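Local coordinates for hypothetical nigD-like protein (Bacteroides caccae, PDB 3QWN) that probably serves as an immunity protein (antitoxin) of the NigD-like family, pairing an OB-type N-terminal domain with a C-terminal beta sandwich, at residues Q26-D31 / A70-L75; V166-Y171 / I181-K186. All coordinates share one frame; numbering follows the deposited sequence.

Contact 1. Residues Q26-D31 / A70-L75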
# COMPACT_ATOMS: atom_id res chain seq x y z
N GLN A 26 10.10 1.88 -18.70
CA GLN A 26 9.89 1.17 -19.95
C GLN A 26 8.66 0.31 -19.89
O GLN A 26 8.11 -0.03 -20.94
CB GLN A 26 11.11 0.28 -20.29
CG GLN A 26 12.48 0.92 -20.12
CD GLN A 26 13.03 1.64 -21.33
OE1 GLN A 26 14.17 1.39 -21.73
NE2 GLN A 26 12.27 2.60 -21.90
N THR A 27 8.24 -0.06 -18.68
CA THR A 27 7.11 -0.95 -18.44
C THR A 27 6.25 -0.48 -17.29
O THR A 27 6.76 -0.03 -16.28
CB THR A 27 7.65 -2.34 -18.15
OG1 THR A 27 8.32 -2.74 -19.33
CG2 THR A 27 6.57 -3.36 -17.77
N LEU A 28 4.93 -0.66 -17.44
CA LEU A 28 3.91 -0.35 -16.45
C LEU A 28 3.05 -1.60 -16.34
O LEU A 28 2.65 -2.15 -17.35
CB LEU A 28 3.11 0.93 -16.84
CG LEU A 28 2.04 1.32 -15.86
CD1 LEU A 28 1.96 2.79 -15.67
CD2 LEU A 28 0.74 0.71 -16.22
N ILE A 29 2.84 -2.10 -15.13
CA ILE A 29 2.06 -3.32 -14.94
C ILE A 29 0.87 -2.97 -14.08
O ILE A 29 1.01 -2.75 -12.87
CB ILE A 29 2.85 -4.54 -14.40
CG1 ILE A 29 4.23 -4.68 -15.09
CG2 ILE A 29 2.02 -5.81 -14.55
CD1 ILE A 29 5.12 -5.52 -14.42
N PRO A 30 -0.31 -2.83 -14.72
CA PRO A 30 -1.53 -2.53 -13.95
C PRO A 30 -1.87 -3.68 -13.02
O PRO A 30 -1.42 -4.80 -13.24
CB PRO A 30 -2.61 -2.35 -15.03
CG PRO A 30 -1.90 -2.32 -16.33
CD PRO A 30 -0.63 -3.07 -16.15
N ASP A 31 -2.64 -3.42 -11.97
CA ASP A 31 -3.03 -4.49 -11.06
C ASP A 31 -4.06 -5.41 -11.74
O ASP A 31 -3.99 -6.63 -11.60
CB ASP A 31 -3.58 -3.89 -9.77
CG ASP A 31 -2.55 -3.60 -8.68
OD1 ASP A 31 -1.33 -3.68 -8.98
OD2 ASP A 31 -2.96 -3.34 -7.53
N ALA A 70 1.32 2.04 -22.88
CA ALA A 70 0.97 2.95 -21.80
C ALA A 70 1.66 4.28 -21.97
O ALA A 70 2.84 4.30 -22.30
CB ALA A 70 1.36 2.34 -20.45
N VAL A 71 0.93 5.38 -21.72
CA VAL A 71 1.40 6.77 -21.67
C VAL A 71 1.25 7.21 -20.21
O VAL A 71 0.13 7.15 -19.68
CB VAL A 71 0.67 7.69 -22.66
CG1 VAL A 71 1.17 9.14 -22.52
CG2 VAL A 71 0.90 7.21 -24.08
N ILE A 72 2.37 7.58 -19.55
CA ILE A 72 2.36 7.97 -18.15
C ILE A 72 2.25 9.48 -18.05
O ILE A 72 3.06 10.20 -18.62
CB ILE A 72 3.61 7.42 -17.38
CG1 ILE A 72 3.64 5.88 -17.42
CG2 ILE A 72 3.69 7.95 -15.92
CD1 ILE A 72 5.01 5.28 -17.06
N TYR A 73 1.28 9.95 -17.27
CA TYR A 73 1.05 11.38 -17.06
C TYR A 73 1.56 11.81 -15.69
O TYR A 73 2.01 12.94 -15.55
CB TYR A 73 -0.44 11.74 -17.24
CG TYR A 73 -0.87 11.55 -18.69
CD1 TYR A 73 -0.54 12.49 -19.67
CD2 TYR A 73 -1.55 10.40 -19.09
CE1 TYR A 73 -0.85 12.27 -21.01
CE2 TYR A 73 -1.89 10.19 -20.41
CZ TYR A 73 -1.54 11.12 -21.38
OH TYR A 73 -1.89 10.91 -22.70
N SER A 74 1.49 10.93 -14.68
CA SER A 74 2.04 11.24 -13.33
C SER A 74 2.49 9.98 -12.64
O SER A 74 2.00 8.92 -12.94
CB SER A 74 1.06 12.03 -12.47
OG SER A 74 0.10 11.18 -11.87
N LEU A 75 3.49 10.11 -11.78
CA LEU A 75 4.06 9.06 -10.96
C LEU A 75 4.38 9.59 -9.62
O LEU A 75 4.91 10.69 -9.51
CB LEU A 75 5.37 8.49 -11.53
CG LEU A 75 5.31 7.51 -12.68
CD1 LEU A 75 6.74 7.23 -13.18
CD2 LEU A 75 4.61 6.20 -12.30
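In the interior of the OB-type N-terminal domain, L28 on strand 25-30 packs against A70 and I72 on strand 68-77. The link is purely apolar. L28 and A70 face each other with their CA atoms 6.9 Å apart, and L28 CB lies 4.3 Å from A70 CB. Further out, the leucine fork turns to the isoleucine: L28 CD1 meets I72 CG1 at 3.9 Å and sits 4.2 Å from I72 CD1, the two side chains crossing at a slant. That reach depends on L28 CG standing opposite its own backbone N (chi1 -180°), which carries the methyls inward. The two strands are not direct neighbours. Strand 36-41 runs between them, antiparallel to 25-30 and parallel to 68-77, in the five-stranded sheet of the OB-type domain, whose first and last strands also pair. L28 and I72 both rest on V38 of that middle strand, and L28 also touches V15. With A70 and I72 directed inward, V71 between them points the other way and packs on L62 and S39. Past I72 the strand carries a classic bulge, Y73 and S74 both facing N58.

Contact 2. Residues V166-Y171 / I181-K186; sequences VPLDKY and ITIKFK
L168 and I183 meet because each turns its gamma carbon opposite its own carbonyl carbon: L168 CG does so at chi1 -53° and I183 CG1 at chi1 -61°. The two chains extend toward each other and touch tip to tip. I183 CD1 fits against the leucine fork, 3.7 Å from L168 CD1 and 3.9 Å from L168 CD2, so a single methyl engages both branches. I181, two residues earlier on the strand and on the same side, reaches Y171. Its CD1 comes up against the root of the tyrosine rather than the ring, 3.8 Å from Y171 CB, and also packs 3.4 Å from the carbonyl oxygen Y171 O. The contact spans the C-terminal beta sandwich: strand 158-167 belongs to a three-stranded antiparallel sheet, strand 181-190 to the mixed sheet, and L168 comes immediately after the end of the former, with Y171 three residues later. A short 3-10 turn at 169-171 then brings Y171 round to strand 181-190 as well, with the bond from Y171 N to L168 O (3.3 Å) holding the turn. Y171's ring has K170 CG 3.6 Å above the centre of one face, while its hydroxyl is hydrogen-bonded to E132, which also forms a salt bridge with K170. M145 touches L168, Y171 and I183 alike, and Y209 packs on L168, I181 and I183.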
# COMPACT_ATOMS: atom_id res chain seq x y z
N VAL A 166 0.92 -3.16 1.40
CA VAL A 166 1.57 -4.04 2.36
C VAL A 166 1.97 -5.36 1.66
O VAL A 166 1.06 -6.12 1.29
CB VAL A 166 0.68 -4.32 3.61
CG1 VAL A 166 1.46 -5.10 4.65
CG2 VAL A 166 0.12 -3.04 4.21
N PRO A 167 3.29 -5.66 1.50
CA PRO A 167 3.69 -6.95 0.87
C PRO A 167 3.28 -8.18 1.68
O PRO A 167 3.46 -8.19 2.89
CB PRO A 167 5.22 -6.84 0.77
CG PRO A 167 5.60 -5.84 1.82
CD PRO A 167 4.47 -4.86 1.88
N LEU A 168 2.74 -9.21 1.02
CA LEU A 168 2.25 -10.41 1.70
C LEU A 168 3.03 -11.68 1.30
O LEU A 168 2.60 -12.79 1.63
CB LEU A 168 0.74 -10.61 1.43
CG LEU A 168 -0.20 -9.45 1.72
CD1 LEU A 168 -1.59 -9.74 1.17
CD2 LEU A 168 -0.23 -9.12 3.20
N ASP A 169 4.20 -11.51 0.67
CA ASP A 169 5.07 -12.60 0.21
C ASP A 169 5.60 -13.46 1.36
O ASP A 169 5.76 -14.68 1.19
CB ASP A 169 6.23 -12.03 -0.63
CG ASP A 169 5.76 -11.14 -1.76
OD1 ASP A 169 4.98 -11.61 -2.62
OD2 ASP A 169 6.12 -9.94 -1.76
N LYS A 170 5.82 -12.85 2.55
CA LYS A 170 6.34 -13.53 3.74
C LYS A 170 5.38 -14.58 4.32
O LYS A 170 5.79 -15.37 5.19
CB LYS A 170 6.73 -12.50 4.83
CG LYS A 170 5.59 -11.76 5.54
CD LYS A 170 6.09 -10.92 6.73
CE LYS A 170 6.41 -11.79 7.91
NZ LYS A 170 6.96 -11.00 9.05
N TYR A 171 4.13 -14.60 3.87
CA TYR A 171 3.11 -15.53 4.37
C TYR A 171 2.97 -16.76 3.48
O TYR A 171 2.40 -17.77 3.90
CB TYR A 171 1.76 -14.79 4.56
CG TYR A 171 1.89 -13.58 5.46
CD1 TYR A 171 2.32 -13.71 6.78
CD2 TYR A 171 1.64 -12.30 4.97
CE1 TYR A 171 2.48 -12.59 7.60
CE2 TYR A 171 1.79 -11.18 5.79
CZ TYR A 171 2.21 -11.33 7.10
OH TYR A 171 2.35 -10.23 7.91
N ILE A 181 -4.90 -17.94 4.30
CA ILE A 181 -4.47 -16.94 5.29
C ILE A 181 -5.59 -15.90 5.45
O ILE A 181 -6.24 -15.54 4.47
CB ILE A 181 -3.10 -16.33 4.86
CG1 ILE A 181 -1.97 -17.31 5.21
CG2 ILE A 181 -2.81 -14.96 5.48
CD1 ILE A 181 -0.96 -17.46 4.20
N THR A 182 -5.83 -15.45 6.69
CA THR A 182 -6.84 -14.43 6.99
C THR A 182 -6.15 -13.20 7.58
O THR A 182 -5.59 -13.27 8.67
CB THR A 182 -7.94 -14.99 7.92
OG1 THR A 182 -8.53 -16.15 7.33
CG2 THR A 182 -9.04 -13.97 8.21
N ILE A 183 -6.17 -12.09 6.85
CA ILE A 183 -5.56 -10.86 7.35
C ILE A 183 -6.64 -10.06 8.05
O ILE A 183 -7.67 -9.76 7.45
CB ILE A 183 -4.84 -10.04 6.24
CG1 ILE A 183 -3.69 -10.88 5.60
CG2 ILE A 183 -4.33 -8.68 6.78
CD1 ILE A 183 -3.60 -10.72 4.16
N LYS A 184 -6.41 -9.75 9.33
CA LYS A 184 -7.31 -8.94 10.15
C LYS A 184 -6.60 -7.62 10.46
O LYS A 184 -5.65 -7.59 11.24
CB LYS A 184 -7.74 -9.70 11.40
CG LYS A 184 -8.63 -10.88 11.09
CD LYS A 184 -9.15 -11.51 12.35
CE LYS A 184 -9.93 -12.77 12.07
NZ LYS A 184 -10.59 -13.26 13.30
N PHE A 185 -7.02 -6.55 9.78
CA PHE A 185 -6.41 -5.23 9.87
C PHE A 185 -7.17 -4.30 10.82
O PHE A 185 -8.37 -4.10 10.68
CB PHE A 185 -6.31 -4.60 8.46
CG PHE A 185 -5.77 -3.19 8.43
CD1 PHE A 185 -4.41 -2.95 8.59
CD2 PHE A 185 -6.62 -2.11 8.25
CE1 PHE A 185 -3.92 -1.64 8.57
CE2 PHE A 185 -6.12 -0.80 8.21
CZ PHE A 185 -4.77 -0.58 8.38
N LYS A 186 -6.42 -3.72 11.78
CA LYS A 186 -6.89 -2.74 12.75
C LYS A 186 -6.17 -1.41 12.55
O LYS A 186 -5.04 -1.38 12.05
CB LYS A 186 -6.67 -3.24 14.18
CG LYS A 186 -7.75 -4.19 14.69
CD LYS A 186 -7.46 -4.67 16.11
CE LYS A 186 -8.24 -5.90 16.47
NZ LYS A 186 -8.12 -6.23 17.92

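From the N terminus, the chain runs through strand 25-30, passes through strands 36-41 and 52-63, and comes back along 68-77, where contact 1 closes a loop of 38 residues within the N-terminal domain. Contact 2 opens much later, so the two follow one another without nesting or crossing. Its loop is short: only nine residues, with no helix or strand among them, separate 166-171 from 181-186. Contact 1 ties two strands of one sheet, whereas contact 2 joins two sheets of the C-terminal sandwich. Their centres lie 26 Å apart on opposite sides of the chain's centre, and their nearest atoms stay about 10 Å apart.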